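Local coordinates for protein putative endo-1,4-beta-xylanase (Bacteroides thetaiotaomicron VPI-5482, PDB 5MSX) that probably hydrolyses O-glycosidic bonds as a family 43 glycoside hydrolase, consistent with an arabinofuranosidase acting on plant pectin, at residues C[100-108]-C[117-126]; C[59-67]-C[81-92]. All coordinates share one frame; numbering follows the deposited sequence.

Contact 1: residues C[100-108]-C[117-126]. With EDO (1,2-ethanediol), chain G.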
loop_
_atom_site.group_PDB
_atom_site.type_symbol
_atom_site.label_atom_id
_atom_site.label_comp_id
_atom_site.label_asym_id
_atom_site.label_seq_id
_atom_site.Cartn_x
_atom_site.Cartn_y
_atom_site.Cartn_z
ATOM N N ALA C 100 0.305 -7.460 -2.072
ATOM C CA ALA C 100 0.791 -6.165 -1.591
ATOM C C ALA C 100 -0.400 -5.307 -1.166
ATOM O O ALA C 100 -1.516 -5.460 -1.703
ATOM C CB ALA C 100 1.608 -5.439 -2.658
ATOM N N ASN C 101 -0.165 -4.439 -0.175
ATOM C CA ASN C 101 -1.196 -3.522 0.360
ATOM C C ASN C 101 -2.449 -4.259 0.797
ATOM O O ASN C 101 -3.539 -3.786 0.580
ATOM C CB ASN C 101 -1.575 -2.451 -0.692
ATOM C CG ASN C 101 -0.374 -1.734 -1.247
ATOM O OD1 ASN C 101 0.495 -1.293 -0.493
ATOM N ND2 ASN C 101 -0.302 -1.622 -2.575
ATOM N N GLY C 102 -2.283 -5.463 1.334
ATOM C CA GLY C 102 -3.404 -6.280 1.771
ATOM C C GLY C 102 -4.238 -6.883 0.662
ATOM O O GLY C 102 -5.300 -7.395 0.951
ATOM N N LYS C 103 -3.729 -6.852 -0.578
ATOM C CA LYS C 103 -4.441 -7.254 -1.806
ATOM C C LYS C 103 -3.562 -8.130 -2.717
ATOM O O LYS C 103 -2.346 -8.225 -2.536
ATOM C CB LYS C 103 -4.797 -6.015 -2.648
ATOM C CG LYS C 103 -5.700 -4.990 -2.003
ATOM C CD LYS C 103 -7.001 -5.611 -1.565
ATOM C CE LYS C 103 -7.932 -4.565 -0.988
ATOM N NZ LYS C 103 -8.682 -5.132 0.174
ATOM N N TYR C 104 -4.200 -8.670 -3.749
ATOM C CA TYR C 104 -3.534 -9.396 -4.832
ATOM C C TYR C 104 -3.614 -8.588 -6.119
ATOM O O TYR C 104 -4.696 -8.116 -6.501
ATOM C CB TYR C 104 -4.180 -10.762 -5.013
ATOM C CG TYR C 104 -3.897 -11.667 -3.860
ATOM C CD1 TYR C 104 -2.730 -12.413 -3.815
ATOM C CD2 TYR C 104 -4.769 -11.731 -2.739
ATOM C CE1 TYR C 104 -2.433 -13.233 -2.740
ATOM C CE2 TYR C 104 -4.482 -12.573 -1.647
ATOM C CZ TYR C 104 -3.306 -13.313 -1.659
ATOM O OH TYR C 104 -2.975 -14.143 -0.609
ATOM N N TYR C 105 -2.466 -8.404 -6.764
ATOM C CA TYR C 105 -2.361 -7.727 -8.055
ATOM C C TYR C 105 -1.915 -8.733 -9.154
ATOM O O TYR C 105 -1.123 -9.630 -8.891
ATOM C CB TYR C 105 -1.364 -6.588 -7.976
ATOM C CG TYR C 105 -1.732 -5.483 -7.022
ATOM C CD1 TYR C 105 -1.434 -5.584 -5.644
ATOM C CD2 TYR C 105 -2.345 -4.321 -7.482
ATOM C CE1 TYR C 105 -1.757 -4.559 -4.764
ATOM C CE2 TYR C 105 -2.690 -3.290 -6.599
ATOM C CZ TYR C 105 -2.392 -3.415 -5.254
ATOM O OH TYR C 105 -2.724 -2.411 -4.405
ATOM N N ILE C 106 -2.432 -8.563 -10.366
ATOM C CA ILE C 106 -2.039 -9.368 -11.495
ATOM C C ILE C 106 -1.934 -8.465 -12.711
ATOM O O ILE C 106 -2.626 -7.445 -12.794
ATOM C CB ILE C 106 -3.005 -10.565 -11.664
ATOM C CG1 ILE C 106 -2.340 -11.694 -12.469
ATOM C CG2 ILE C 106 -4.345 -10.111 -12.243
ATOM C CD1 ILE C 106 -3.016 -13.031 -12.262
ATOM N N TYR C 107 -1.016 -8.791 -13.619
ATOM C CA TYR C 107 -0.675 -7.918 -14.728
ATOM C C TYR C 107 -0.732 -8.664 -16.096
ATOM O O TYR C 107 0.303 -9.001 -16.682
ATOM C CB TYR C 107 0.676 -7.287 -14.486
ATOM C CG TYR C 107 0.802 -6.588 -13.142
ATOM C CD1 TYR C 107 1.017 -7.315 -11.979
ATOM C CD2 TYR C 107 0.694 -5.202 -13.031
ATOM C CE1 TYR C 107 1.131 -6.696 -10.746
ATOM C CE2 TYR C 107 0.818 -4.565 -11.793
ATOM C CZ TYR C 107 1.041 -5.328 -10.657
ATOM O OH TYR C 107 1.160 -4.767 -9.419
ATOM N N PRO C 108 -1.948 -8.911 -16.601
ATOM C CA PRO C 108 -2.089 -9.643 -17.865
ATOM C C PRO C 108 -1.990 -8.764 -19.097
ATOM O O PRO C 108 -1.953 -7.526 -19.000
ATOM C CB PRO C 108 -3.452 -10.298 -17.718
ATOM C CG PRO C 108 -4.225 -9.318 -16.910
ATOM C CD PRO C 108 -3.249 -8.760 -15.919
ATOM N N ALA C 117 -4.415 -5.187 -12.539
ATOM C CA ALA C 117 -5.690 -5.596 -11.987
ATOM C C ALA C 117 -5.493 -5.954 -10.525
ATOM O O ALA C 117 -4.373 -6.283 -10.116
ATOM C CB ALA C 117 -6.263 -6.774 -12.759
ATOM N N VAL C 118 -6.574 -5.903 -9.747
ATOM C CA VAL C 118 -6.488 -6.077 -8.289
ATOM C C VAL C 118 -7.682 -6.826 -7.763
ATOM O O VAL C 118 -8.759 -6.708 -8.316
ATOM C CB VAL C 118 -6.352 -4.704 -7.566
ATOM C CG1 VAL C 118 -7.569 -3.805 -7.833
ATOM C CG2 VAL C 118 -6.112 -4.893 -6.066
ATOM N N ALA C 119 -7.472 -7.610 -6.714
ATOM C CA ALA C 119 -8.525 -8.406 -6.090
ATOM C C ALA C 119 -8.205 -8.645 -4.617
ATOM O O ALA C 119 -7.076 -8.432 -4.201
ATOM C CB ALA C 119 -8.648 -9.746 -6.801
ATOM N N ASP C 120 -9.193 -9.129 -3.859
ATOM C CA ASP C 120 -9.019 -9.445 -2.430
ATOM C C ASP C 120 -8.482 -10.829 -2.202
ATOM O O ASP C 120 -7.975 -11.105 -1.119
ATOM C CB ASP C 120 -10.347 -9.395 -1.674
ATOM C CG ASP C 120 -10.904 -8.018 -1.564
ATOM O OD1 ASP C 120 -10.121 -7.032 -1.573
ATOM O OD2 ASP C 120 -12.147 -7.923 -1.453
ATOM N N LYS C 121 -8.655 -11.724 -3.177
ATOM C CA LYS C 121 -8.071 -13.055 -3.094
ATOM C C LYS C 121 -7.624 -13.542 -4.476
ATOM O O LYS C 121 -8.012 -12.955 -5.509
ATOM C CB LYS C 121 -9.050 -14.021 -2.431
ATOM C CG LYS C 121 -10.391 -14.154 -3.104
ATOM C CD LYS C 121 -11.297 -15.006 -2.233
ATOM C CE LYS C 121 -12.578 -15.394 -2.955
ATOM N NZ LYS C 121 -13.304 -14.170 -3.398
ATOM N N PRO C 122 -6.771 -14.580 -4.515
ATOM C CA PRO C 122 -6.252 -15.045 -5.822
ATOM C C PRO C 122 -7.315 -15.599 -6.769
ATOM O O PRO C 122 -7.106 -15.609 -7.967
ATOM C CB PRO C 122 -5.206 -16.095 -5.432
ATOM C CG PRO C 122 -5.530 -16.469 -4.013
ATOM C CD PRO C 122 -6.068 -15.228 -3.397
ATOM N N GLU C 123 -8.483 -15.970 -6.245
ATOM C CA GLU C 123 -9.635 -16.402 -7.070
ATOM C C GLU C 123 -10.400 -15.243 -7.733
ATOM O O GLU C 123 -11.299 -15.473 -8.512
ATOM C CB GLU C 123 -10.614 -17.224 -6.225
ATOM C CG GLU C 123 -10.056 -18.535 -5.651
ATOM C CD GLU C 123 -9.190 -18.379 -4.402
ATOM O OE1 GLU C 123 -8.543 -19.388 -4.040
ATOM O OE2 GLU C 123 -9.111 -17.273 -3.808
ATOM N N GLY C 124 -10.045 -14.001 -7.435
ATOM C CA GLY C 124 -10.791 -12.853 -7.913
ATOM C C GLY C 124 -12.052 -12.662 -7.078
ATOM O O GLY C 124 -12.195 -13.310 -6.043
ATOM N N PRO C 125 -12.997 -11.831 -7.522
ATOM C CA PRO C 125 -12.968 -11.194 -8.838
ATOM C C PRO C 125 -11.929 -10.092 -8.915
ATOM O O PRO C 125 -11.868 -9.254 -8.028
ATOM C CB PRO C 125 -14.378 -10.597 -8.973
ATOM C CG PRO C 125 -14.845 -10.430 -7.565
ATOM C CD PRO C 125 -14.287 -11.611 -6.841
ATOM N N PHE C 126 -11.117 -10.120 -9.964
ATOM C CA PHE C 126 -10.182 -9.074 -10.224
ATOM C C PHE C 126 -10.892 -7.962 -10.964
ATOM O O PHE C 126 -11.885 -8.223 -11.650
ATOM C CB PHE C 126 -8.990 -9.603 -11.030
ATOM C CG PHE C 126 -7.974 -10.326 -10.198
ATOM C CD1 PHE C 126 -8.145 -11.661 -9.868
ATOM C CD2 PHE C 126 -6.845 -9.663 -9.728
ATOM C CE1 PHE C 126 -7.212 -12.331 -9.088
ATOM C CE2 PHE C 126 -5.887 -10.333 -8.964
ATOM C CZ PHE C 126 -6.077 -11.659 -8.637
HETATM C C1 EDO G . 0.098 -13.830 1.117
HETATM O O1 EDO G . -0.475 -14.687 0.138
HETATM C C2 EDO G . -0.049 -14.574 2.424
HETATM O O2 EDO G . -1.421 -14.969 2.614
#
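Two antiparallel strands of one propeller blade, 103-106 and 117-119, pair here through Tyr-104 with Ala-119 and Ile-106 with Ala-117, the hydrogen-bonded pairs, and through Tyr-105 with Val-118, the non-hydrogen-bonded pair between them. The nearly straight bond from Tyr-104 N to Ala-119 O (2.9 Å, 170°) is one of four backbone bonds. On one face CG2 of Val-118 lies over the Tyr-105 ring, 4.1 Å from its centroid, toward the rim. On the other, Pro-122 CD lies over a face of the Tyr-104 ring in a CH-pi contact at 3.7 Å from the centroid, while Asp-120 O meets that ring's edge in plane. Next along this face, Ile-106 CG2 packs against Phe-126 CD2 (3.6 Å), the two side chains at about a right angle. With CG placed opposite its carbonyl carbon (chi1 -69°), Tyr-104 runs out past Pro-122, and its OH hydrogen-bonds O1 of the ethanediol (2.7 Å), which is also hydrogen-bonded to Asn-43 OD1 and to the backbone N of Asp-270 of the second subunit. Beside the type I' turn of residues 100-103, Lys-103 NZ forms a salt bridge with Asp-120 OD1 (3.0 Å), approaching from above the carboxylate plane. Such antiparallel pairing is characteristic of the blades of the five-bladed beta-propeller of family 43.

Contact 2: residues C[59-67]-C[81-92]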
loop_
_atom_site.group_PDB
_atom_site.type_symbol
_atom_site.label_atom_id
_atom_site.label_comp_id
_atom_site.label_asym_id
_atom_site.label_seq_id
_atom_site.Cartn_x
_atom_site.Cartn_y
_atom_site.Cartn_z
ATOM N N LEU C 59 -3.463 -16.663 -33.183
ATOM C CA LEU C 59 -3.306 -15.536 -32.289
ATOM C C LEU C 59 -4.409 -14.474 -32.356
ATOM O O LEU C 59 -4.288 -13.465 -31.691
ATOM C CB LEU C 59 -1.935 -14.892 -32.527
ATOM C CG LEU C 59 -0.751 -15.784 -32.135
ATOM C CD1 LEU C 59 0.540 -15.127 -32.569
ATOM C CD2 LEU C 59 -0.729 -16.086 -30.637
ATOM N N LYS C 60 -5.483 -14.706 -33.109
ATOM C CA LYS C 60 -6.530 -13.701 -33.296
ATOM C C LYS C 60 -7.489 -13.710 -32.125
ATOM O O LYS C 60 -8.102 -12.688 -31.820
ATOM C CB LYS C 60 -7.312 -13.966 -34.588
ATOM C CG LYS C 60 -6.475 -13.908 -35.855
ATOM C CD LYS C 60 -7.322 -14.225 -37.090
ATOM C CE LYS C 60 -6.464 -14.617 -38.287
ATOM N NZ LYS C 60 -7.297 -15.182 -39.385
ATOM N N THR C 61 -7.644 -14.874 -31.488
ATOM C CA THR C 61 -8.424 -15.005 -30.268
ATOM C C THR C 61 -7.673 -15.872 -29.230
ATOM O O THR C 61 -6.675 -16.505 -29.544
ATOM C CB THR C 61 -9.740 -15.706 -30.568
ATOM O OG1 THR C 61 -9.459 -17.003 -31.089
ATOM C CG2 THR C 61 -10.599 -14.913 -31.587
ATOM N N SER C 62 -8.203 -15.942 -28.012
ATOM C CA SER C 62 -7.673 -16.850 -27.001
ATOM C C SER C 62 -8.860 -17.405 -26.270
ATOM O O SER C 62 -9.969 -16.971 -26.501
ATOM C CB SER C 62 -6.766 -16.092 -26.023
ATOM O OG SER C 62 -7.553 -15.290 -25.132
ATOM N N GLY C 63 -8.638 -18.337 -25.369
ATOM C CA GLY C 63 -9.650 -18.635 -24.358
ATOM C C GLY C 63 -9.760 -17.515 -23.314
ATOM O O GLY C 63 -9.041 -16.527 -23.354
ATOM N N PRO C 64 -10.674 -17.668 -22.373
ATOM C CA PRO C 64 -10.862 -16.668 -21.337
ATOM C C PRO C 64 -9.855 -16.826 -20.182
ATOM O O PRO C 64 -9.240 -17.897 -20.077
ATOM C CB PRO C 64 -12.276 -16.979 -20.833
ATOM C CG PRO C 64 -12.392 -18.457 -21.003
ATOM C CD PRO C 64 -11.665 -18.752 -22.282
ATOM N N PRO C 65 -9.741 -15.802 -19.293
ATOM C CA PRO C 65 -8.996 -15.894 -17.997
ATOM C C PRO C 65 -9.563 -16.892 -17.015
ATOM O O PRO C 65 -10.639 -16.651 -16.428
ATOM C CB PRO C 65 -9.103 -14.478 -17.397
ATOM C CG PRO C 65 -10.218 -13.824 -18.135
ATOM C CD PRO C 65 -10.284 -14.449 -19.504
ATOM N N VAL C 66 -8.846 -18.004 -16.830
ATOM C CA VAL C 66 -9.171 -18.963 -15.776
ATOM C C VAL C 66 -7.905 -19.243 -14.960
ATOM O O VAL C 66 -6.775 -19.088 -15.459
ATOM C CB VAL C 66 -9.844 -20.264 -16.314
ATOM C CG1 VAL C 66 -11.085 -19.918 -17.152
ATOM C CG2 VAL C 66 -8.891 -21.117 -17.130
ATOM N N VAL C 67 -8.105 -19.600 -13.689
ATOM C CA VAL C 67 -7.009 -20.003 -12.825
ATOM C C VAL C 67 -7.241 -21.430 -12.396
ATOM O O VAL C 67 -8.272 -21.738 -11.833
ATOM C CB VAL C 67 -6.827 -19.076 -11.591
ATOM C CG1 VAL C 67 -8.037 -19.100 -10.646
ATOM C CG2 VAL C 67 -5.569 -19.472 -10.836
ATOM N N THR C 81 -14.418 -17.689 -14.415
ATOM C CA THR C 81 -13.327 -16.764 -14.617
ATOM C C THR C 81 -13.014 -16.077 -13.289
ATOM O O THR C 81 -13.851 -16.069 -12.380
ATOM C CB THR C 81 -13.609 -15.731 -15.723
ATOM O OG1 THR C 81 -12.511 -14.813 -15.817
ATOM C CG2 THR C 81 -14.926 -14.937 -15.480
ATOM N N TYR C 82 -11.789 -15.552 -13.177
ATOM C CA TYR C 82 -11.346 -14.768 -12.015
ATOM C C TYR C 82 -11.343 -13.277 -12.356
ATOM O O TYR C 82 -11.042 -12.466 -11.499
ATOM C CB TYR C 82 -9.945 -15.239 -11.491
ATOM C CG TYR C 82 -8.784 -15.070 -12.470
ATOM C CD1 TYR C 82 -8.095 -13.862 -12.585
ATOM C CD2 TYR C 82 -8.381 -16.119 -13.288
ATOM C CE1 TYR C 82 -7.033 -13.715 -13.474
ATOM C CE2 TYR C 82 -7.325 -15.983 -14.168
ATOM C CZ TYR C 82 -6.645 -14.787 -14.263
ATOM O OH TYR C 82 -5.619 -14.669 -15.163
ATOM N N PHE C 83 -11.683 -12.922 -13.595
ATOM C CA PHE C 83 -11.576 -11.551 -14.083
ATOM C C PHE C 83 -12.798 -11.245 -14.964
ATOM O O PHE C 83 -12.668 -11.163 -16.195
ATOM C CB PHE C 83 -10.270 -11.422 -14.871
ATOM C CG PHE C 83 -9.713 -10.029 -14.989
ATOM C CD1 PHE C 83 -10.518 -8.882 -15.003
ATOM C CD2 PHE C 83 -8.351 -9.875 -15.201
ATOM C CE1 PHE C 83 -9.951 -7.620 -15.166
ATOM C CE2 PHE C 83 -7.780 -8.625 -15.368
ATOM C CZ PHE C 83 -8.585 -7.491 -15.360
ATOM N N PRO C 84 -13.983 -11.034 -14.332
ATOM C CA PRO C 84 -15.244 -10.837 -15.077
ATOM C C PRO C 84 -15.200 -9.825 -16.207
ATOM O O PRO C 84 -15.585 -10.158 -17.318
ATOM C CB PRO C 84 -16.230 -10.435 -13.978
ATOM C CG PRO C 84 -15.746 -11.212 -12.801
ATOM C CD PRO C 84 -14.239 -11.042 -12.878
ATOM N N SER C 85 -14.665 -8.640 -15.976
ATOM C CA SER C 85 -14.632 -7.648 -17.044
ATOM C C SER C 85 -13.822 -8.053 -18.293
ATOM O O SER C 85 -14.074 -7.536 -19.385
ATOM C CB SER C 85 -14.180 -6.278 -16.524
ATOM O OG SER C 85 -12.768 -6.159 -16.420
ATOM N N ALA C 86 -12.854 -8.959 -18.152
ATOM C CA ALA C 86 -11.981 -9.308 -19.268
ATOM C C ALA C 86 -12.318 -10.651 -19.879
ATOM O O ALA C 86 -11.613 -11.092 -20.783
ATOM C CB ALA C 86 -10.526 -9.299 -18.811
ATOM N N ALA C 87 -13.394 -11.279 -19.416
ATOM C CA ALA C 87 -13.738 -12.663 -19.747
ATOM C C ALA C 87 -13.968 -13.000 -21.246
ATOM O O ALA C 87 -13.914 -14.147 -21.623
ATOM C CB ALA C 87 -14.945 -13.098 -18.941
ATOM N N LYS C 88 -14.234 -12.012 -22.077
ATOM C CA LYS C 88 -14.408 -12.229 -23.502
ATOM C C LYS C 88 -13.387 -11.446 -24.308
ATOM O O LYS C 88 -13.496 -11.341 -25.524
ATOM C CB LYS C 88 -15.837 -11.852 -23.882
ATOM C CG LYS C 88 -16.868 -12.452 -22.918
ATOM C CD LYS C 88 -18.215 -12.630 -23.583
ATOM C CE LYS C 88 -19.333 -12.775 -22.561
ATOM N NZ LYS C 88 -20.670 -12.773 -23.227
ATOM N N GLU C 89 -12.354 -10.941 -23.645
ATOM C CA GLU C 89 -11.274 -10.275 -24.344
ATOM C C GLU C 89 -10.239 -11.320 -24.660
ATOM O O GLU C 89 -10.276 -12.395 -24.086
ATOM C CB GLU C 89 -10.653 -9.171 -23.467
ATOM C CG GLU C 89 -11.679 -8.233 -22.833
ATOM C CD GLU C 89 -12.657 -7.669 -23.845
ATOM O OE1 GLU C 89 -12.192 -7.106 -24.856
ATOM O OE2 GLU C 89 -13.880 -7.806 -23.626
ATOM N N LYS C 90 -9.318 -10.984 -25.559
ATOM C CA LYS C 90 -8.136 -11.801 -25.796
ATOM C C LYS C 90 -7.147 -11.599 -24.641
ATOM O O LYS C 90 -6.739 -10.494 -24.365
ATOM C CB LYS C 90 -7.504 -11.401 -27.105
ATOM C CG LYS C 90 -6.472 -12.389 -27.627
ATOM C CD LYS C 90 -5.985 -11.950 -28.993
ATOM C CE LYS C 90 -5.116 -10.714 -28.927
ATOM N NZ LYS C 90 -4.423 -10.540 -30.233
ATOM N N TYR C 91 -6.785 -12.687 -23.977
ATOM C CA TYR C 91 -6.169 -12.660 -22.660
ATOM C C TYR C 91 -4.887 -13.499 -22.701
ATOM O O TYR C 91 -4.958 -14.695 -22.886
ATOM C CB TYR C 91 -7.155 -13.248 -21.657
ATOM C CG TYR C 91 -6.743 -13.034 -20.234
ATOM C CD1 TYR C 91 -7.120 -11.884 -19.549
ATOM C CD2 TYR C 91 -5.962 -13.980 -19.557
ATOM C CE1 TYR C 91 -6.752 -11.681 -18.228
ATOM C CE2 TYR C 91 -5.579 -13.772 -18.229
ATOM C CZ TYR C 91 -5.984 -12.618 -17.574
ATOM O OH TYR C 91 -5.646 -12.379 -16.266
ATOM N N TRP C 92 -3.751 -12.844 -22.581
ATOM C CA TRP C 92 -2.452 -13.438 -22.666
ATOM C C TRP C 92 -1.599 -13.201 -21.438
ATOM O O TRP C 92 -1.565 -12.080 -20.880
ATOM C CB TRP C 92 -1.660 -12.800 -23.808
ATOM C CG TRP C 92 -2.135 -13.118 -25.173
ATOM C CD1 TRP C 92 -3.004 -14.095 -25.546
ATOM C CD2 TRP C 92 -1.709 -12.477 -26.361
ATOM N NE1 TRP C 92 -3.158 -14.085 -26.887
ATOM C CE2 TRP C 92 -2.364 -13.104 -27.420
ATOM C CE3 TRP C 92 -0.815 -11.431 -26.627
ATOM C CZ2 TRP C 92 -2.188 -12.709 -28.754
ATOM C CZ3 TRP C 92 -0.638 -11.018 -27.935
ATOM C CH2 TRP C 92 -1.320 -11.660 -28.996
HETATM O O HOH W 1 -6.305 -16.735 -22.069
HETATM O O HOH W 2 -5.319 -17.287 -16.287
#
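Pro-65 is the apolar centre, its ring lodged among side chains of residues 81-92. Its CB stands over the middle of the Tyr-91 ring, 3.5 Å from the centroid and only 7° off the normal, a CH-pi contact of nearly ideal direction. The same carbon also lies over a face of Tyr-82, less centrally, 4.3 Å from that centroid, and CG reaches Phe-83 CB. Tyr-82 turns its edge to the backbone of Val-66 and Val-67, and CB of Val-67 meets its CD2 at 3.7 Å.

Tyr-91 swings its ring away from its own backbone N (chi1 -169°) and extends beneath the proline until its OH hydrogen-bonds that of Tyr-82, joining the two phenols beside the same CB. A serine in place of Tyr-91 would probably open a gap under Pro-65 and leave the Tyr-82 hydroxyl without this partner.

Farther out, Thr-81 OG1 donates to Pro-65 O (2.7 Å), in the carbonyl plane, and accepts from Phe-83 N (3.0 Å), closing an ST turn. Ser-62 OG is likewise used twice: it receives Tyr-91 N at 2.9 Å, almost straight at 171°, and donates to Gly-63 O. A water bridges Gly-63 O and Tyr-91 O. At the polar edge Lys-90, bent at chi3, lays CE over one face of the Trp-92 indole and sends NZ to Leu-59 O in a long bond of 3.3 Å. The Trp-92 side chain is about 5 Å from that of Asp-36, the predicted proton acceptor.

The contact thus brings the loop between strands 45-52 and 67-70 against the approach to strand 91-92. Tyr-49 of strand 45-52 meets Tyr-82 edge-to-face, Thr-51 of the same strand touches Trp-92, and Ile-110 of strand 109-110 packs on Tyr-91.

From the N terminus, contact 2 comes first: the chain leaves strand 45-52, runs through 59-67 and strands 67-70 and 78-79, and closes that loop when 81-92 folds back on it. Contact 1 then opens at 100-108 and closes at 117-126 after a shorter excursion. The two are therefore in series, neither nested nor crossed. They nevertheless meet in space, their centres about 16 Å apart, through a probable backbone hydrogen bond between Phe-126 N and Tyr-82 O (2.8 Å) and by packing of Ala-117 on Phe-83 and Pro-108 on Tyr-91. Both reach the sheet holding strands 91-92, 103-106 and 113-119, which contact 2 joins to the loop following strand 45-52.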